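Local coordinates for HAD hydrolase, family IA, variant 3 (Entamoeba histolytica, PDB 6W04), which is probably a magnesium-dependent hydrolase of the haloacid dehalogenase superfamily, its natural substrate not established, at residues R29-G32 and T33-E37; Y123-E126 and E127-I131. All coordinates share one frame; numbering follows the deposited sequence.

Interaction 1: residues R29-G32 and T33-E37; sequences RIRG and TPLSE
Arg31 turns CG into the position between its own backbone N and carbonyl carbon (chi1 79°), and from there the chain runs extended to NE, crossing Thr33 and Leu35 at about a right angle and reaching the backbone that follows. Thr33 makes the same first turn with OG1 (chi1 62°), which sets the hydroxyl beside the arginine NE. The main bond of NE goes to the backbone: Arg31 NE donates to Thr33 O at 2.9 Å, from above the carbonyl plane. A second, weak and strongly bent bond joins Arg31 NE to Thr33 OG1 at 3.1 Å. One residue on, Arg31 NH2 reaches Pro34 O at 3.0 Å, with that oxygen in the guanidinium plane. Leu35 CD2 lies over one guanidinium face, offset toward the rim, 4.0 Å from Arg31 NH2. The NH2 group also forms a salt bridge with Glu39, which accepts a hydrogen bond from Ser36 N as well, so the guanidinium has two carbonyls and a carboxylate to fix its rotation. A water 2.8 Å from Thr33 OG1 connects weakly to Arg31 O. Gly32, at positive phi (97°), a conformation that favours glycine, is the first residue past helix 16-31. Four residues later Ser36 is the N-cap of helix 37-43: a surface helix-loop-helix connection, bridged by one arginine, in what is probably the helical C1 cap of HAD-family phosphatases.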
# COMPACT_ATOMS: atom_id res chain seq x y z
N ARG A 29 14.05 -8.57 -19.85
CA ARG A 29 13.37 -8.71 -21.13
C ARG A 29 13.66 -7.53 -22.04
O ARG A 29 13.88 -7.71 -23.24
CB ARG A 29 11.86 -8.84 -20.91
CG ARG A 29 11.47 -10.13 -20.19
CD ARG A 29 9.95 -10.27 -20.01
NE ARG A 29 9.64 -11.47 -19.23
CZ ARG A 29 8.42 -11.88 -18.93
NH1 ARG A 29 7.37 -11.17 -19.33
NH2 ARG A 29 8.24 -13.00 -18.22
N ILE A 30 13.69 -6.33 -21.47
CA ILE A 30 13.75 -5.10 -22.25
C ILE A 30 15.18 -4.73 -22.58
O ILE A 30 15.54 -4.49 -23.74
CB ILE A 30 13.04 -3.94 -21.50
CG1 ILE A 30 11.53 -4.19 -21.46
CG2 ILE A 30 13.38 -2.59 -22.21
CD1 ILE A 30 10.81 -3.44 -20.34
N ARG A 31 16.03 -4.64 -21.56
CA ARG A 31 17.40 -4.20 -21.80
C ARG A 31 18.39 -5.35 -21.87
O ARG A 31 19.54 -5.14 -22.29
CB ARG A 31 17.82 -3.18 -20.72
CG ARG A 31 18.23 -3.79 -19.37
CD ARG A 31 18.52 -2.70 -18.34
NE ARG A 31 19.05 -3.30 -17.12
CZ ARG A 31 19.48 -2.64 -16.05
NH1 ARG A 31 19.42 -1.32 -15.97
NH2 ARG A 31 19.98 -3.33 -15.02
N GLY A 32 17.98 -6.58 -21.53
CA GLY A 32 18.87 -7.71 -21.62
C GLY A 32 19.58 -8.09 -20.34
O GLY A 32 20.29 -9.10 -20.32
N THR A 33 19.43 -7.30 -19.27
CA THR A 33 20.02 -7.62 -17.98
C THR A 33 19.03 -7.21 -16.90
O THR A 33 18.37 -6.16 -17.03
CB THR A 33 21.36 -6.91 -17.73
OG1 THR A 33 21.15 -5.50 -17.73
CG2 THR A 33 22.38 -7.27 -18.80
N PRO A 34 18.89 -8.01 -15.85
CA PRO A 34 18.00 -7.63 -14.74
C PRO A 34 18.58 -6.46 -13.95
O PRO A 34 19.77 -6.16 -14.01
CB PRO A 34 17.94 -8.90 -13.87
CG PRO A 34 19.13 -9.69 -14.22
CD PRO A 34 19.60 -9.27 -15.60
N LEU A 35 17.70 -5.80 -13.20
CA LEU A 35 18.17 -4.80 -12.25
C LEU A 35 19.04 -5.47 -11.19
O LEU A 35 18.72 -6.56 -10.73
CB LEU A 35 17.00 -4.08 -11.57
CG LEU A 35 15.96 -3.33 -12.41
CD1 LEU A 35 14.88 -2.76 -11.47
CD2 LEU A 35 16.61 -2.19 -13.25
N SER A 36 20.16 -4.84 -10.83
CA SER A 36 20.92 -5.35 -9.69
C SER A 36 20.19 -5.03 -8.39
O SER A 36 19.27 -4.21 -8.34
CB SER A 36 22.32 -4.73 -9.65
OG SER A 36 22.23 -3.34 -9.46
N GLU A 37 20.64 -5.67 -7.30
CA GLU A 37 20.07 -5.37 -6.00
C GLU A 37 20.27 -3.90 -5.64
O GLU A 37 19.38 -3.27 -5.04
CB GLU A 37 20.67 -6.28 -4.93
CG GLU A 37 20.23 -7.72 -5.03
CD GLU A 37 20.87 -8.59 -3.95
OE1 GLU A 37 21.65 -8.05 -3.13
OE2 GLU A 37 20.59 -9.80 -3.91
O HOH W 1 21.92 -4.20 -20.10

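Interaction 2: residues Y123-E126 and E127-I131; sequences YHLE and EWFDI
At the edge of the Trp128 ring stands Tyr123 O, 3.4 Å from Trp128 CZ3, and His124 O approaches the same carbon obliquely. The Trp128 first torsion (chi1 -47°) carries the six-membered ring back to these two carbonyls; Glu127 CB, from the same segment, covers the centre of one ring face. The Phe129 ring meets Leu125 O at its edge, in plane, with Phe129 CD2 3.5 Å from that oxygen. Leu125 adds apolar packing: its CD2 lies 4.2 Å from Phe129 CD2 and more loosely against Trp128 CZ3. The backbone forms a short 3-10 turn. Its i to i+3 bonds run from Glu127 N to His124 O, 2.8 Å and nearly straight, and from Trp128 N to Leu125 O, 3.0 Å, the donor above the carbonyl plane. Leu125 O takes a second donor in an i to i+4 bond, Phe129 N at 2.9 Å, almost in line with the carbonyl bond. Glu126 CA also makes a C-H...O contact with Phe129 O, and its CB brushes Ile131 CG2. His124, with positive phi, is the first residue to leave the helical conformation after helix 113-123, and the turn redirects the chain toward strand 135-137 at the edge of the parallel sheet. Its apolar side chains pack against three neighbours: Phe129 and Trp128 meet Phe95 of helix 91-100, Leu125 and Phe129 lie on Ile107 of strand 105-112, where Phe129 also meets Phe105 edge-to-face, and Leu125 touches Ile120 near the end of helix 113-123.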
# COMPACT_ATOMS: atom_id res chain seq x y z
N TYR A 123 -7.74 -12.94 -2.06
CA TYR A 123 -7.82 -12.84 -0.61
C TYR A 123 -9.25 -12.83 -0.08
O TYR A 123 -9.43 -12.70 1.14
CB TYR A 123 -7.04 -11.61 -0.14
CG TYR A 123 -5.57 -11.76 -0.48
CD1 TYR A 123 -4.80 -12.71 0.17
CD2 TYR A 123 -4.97 -11.00 -1.49
CE1 TYR A 123 -3.44 -12.90 -0.16
CE2 TYR A 123 -3.63 -11.19 -1.83
CZ TYR A 123 -2.87 -12.14 -1.16
OH TYR A 123 -1.53 -12.34 -1.44
N HIS A 124 -10.26 -12.99 -0.93
CA HIS A 124 -11.66 -13.06 -0.47
C HIS A 124 -12.03 -11.81 0.33
O HIS A 124 -12.72 -11.89 1.35
CB HIS A 124 -11.91 -14.32 0.35
CG HIS A 124 -11.31 -15.55 -0.26
ND1 HIS A 124 -11.68 -16.00 -1.51
CD2 HIS A 124 -10.36 -16.39 0.19
CE1 HIS A 124 -10.99 -17.09 -1.80
NE2 HIS A 124 -10.18 -17.35 -0.79
N LEU A 125 -11.58 -10.66 -0.16
CA LEU A 125 -11.72 -9.42 0.60
C LEU A 125 -13.16 -9.06 0.90
O LEU A 125 -13.42 -8.35 1.87
CB LEU A 125 -11.02 -8.29 -0.14
CG LEU A 125 -9.49 -8.35 -0.16
CD1 LEU A 125 -8.98 -7.11 -0.89
CD2 LEU A 125 -8.88 -8.45 1.27
N GLU A 126 -14.12 -9.54 0.10
CA GLU A 126 -15.52 -9.26 0.40
C GLU A 126 -15.95 -9.88 1.73
O GLU A 126 -17.03 -9.53 2.24
CB GLU A 126 -16.41 -9.78 -0.74
CG GLU A 126 -16.63 -11.28 -0.75
CD GLU A 126 -15.48 -12.11 -1.34
OE1 GLU A 126 -14.47 -11.53 -1.81
OE2 GLU A 126 -15.60 -13.37 -1.33
N GLU A 127 -15.15 -10.78 2.32
CA GLU A 127 -15.50 -11.30 3.65
C GLU A 127 -15.52 -10.19 4.69
O GLU A 127 -16.32 -10.23 5.63
CB GLU A 127 -14.50 -12.39 4.06
CG GLU A 127 -14.78 -13.78 3.55
CD GLU A 127 -15.83 -14.50 4.38
OE1 GLU A 127 -16.35 -13.91 5.34
OE2 GLU A 127 -16.12 -15.68 4.08
N TRP A 128 -14.64 -9.17 4.54
CA TRP A 128 -14.48 -8.13 5.55
C TRP A 128 -14.70 -6.72 5.04
O TRP A 128 -14.91 -5.82 5.86
CB TRP A 128 -13.07 -8.19 6.17
CG TRP A 128 -12.67 -9.57 6.55
CD1 TRP A 128 -13.00 -10.23 7.70
CD2 TRP A 128 -11.87 -10.46 5.78
NE1 TRP A 128 -12.44 -11.49 7.69
CE2 TRP A 128 -11.74 -11.66 6.53
CE3 TRP A 128 -11.24 -10.37 4.54
CZ2 TRP A 128 -11.01 -12.75 6.07
CZ3 TRP A 128 -10.51 -11.45 4.08
CH2 TRP A 128 -10.41 -12.63 4.84
N PHE A 129 -14.69 -6.51 3.72
CA PHE A 129 -14.73 -5.19 3.10
C PHE A 129 -15.91 -5.08 2.16
O PHE A 129 -16.16 -5.98 1.35
CB PHE A 129 -13.44 -4.93 2.31
CG PHE A 129 -12.23 -4.84 3.18
CD1 PHE A 129 -11.86 -3.63 3.76
CD2 PHE A 129 -11.48 -5.97 3.46
CE1 PHE A 129 -10.75 -3.54 4.57
CE2 PHE A 129 -10.36 -5.88 4.29
CZ PHE A 129 -10.00 -4.67 4.84
N ASP A 130 -16.61 -3.95 2.23
CA ASP A 130 -17.52 -3.55 1.16
C ASP A 130 -16.66 -3.18 -0.04
O ASP A 130 -15.92 -2.19 0.01
CB ASP A 130 -18.38 -2.37 1.62
CG ASP A 130 -19.39 -1.92 0.58
OD1 ASP A 130 -19.23 -2.23 -0.63
OD2 ASP A 130 -20.36 -1.23 0.98
N ILE A 131 -16.77 -3.96 -1.13
CA ILE A 131 -15.88 -3.77 -2.28
C ILE A 131 -16.04 -2.37 -2.88
O ILE A 131 -15.10 -1.84 -3.47
CB ILE A 131 -16.10 -4.85 -3.37
CG1 ILE A 131 -17.52 -4.82 -3.93
CG2 ILE A 131 -15.77 -6.23 -2.87
CD1 ILE A 131 -17.74 -5.84 -5.03

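Overall arrangement
From the N terminus, strand 3-7 leads into helix 16-31, and interaction 1 bridges the short connection from this helix to helix 37-43, far out on the surface. The chain then passes through helices 48-56, 62-82 and 91-100 and strand 105-112 before helix 113-123 ends in interaction 2, which turns the chain toward edge strand 135-137. The two are in series, neither enclosing nor crossing the other, with centres 36 Å apart and nearest atoms about 19 Å apart. Interaction 1 joins consecutive helices, beside helix 48-56; interaction 2 links the end of helix 113-123 to the parallel sheet, with the side chain of Tyr123 about 13 Å from the bound magnesium ion.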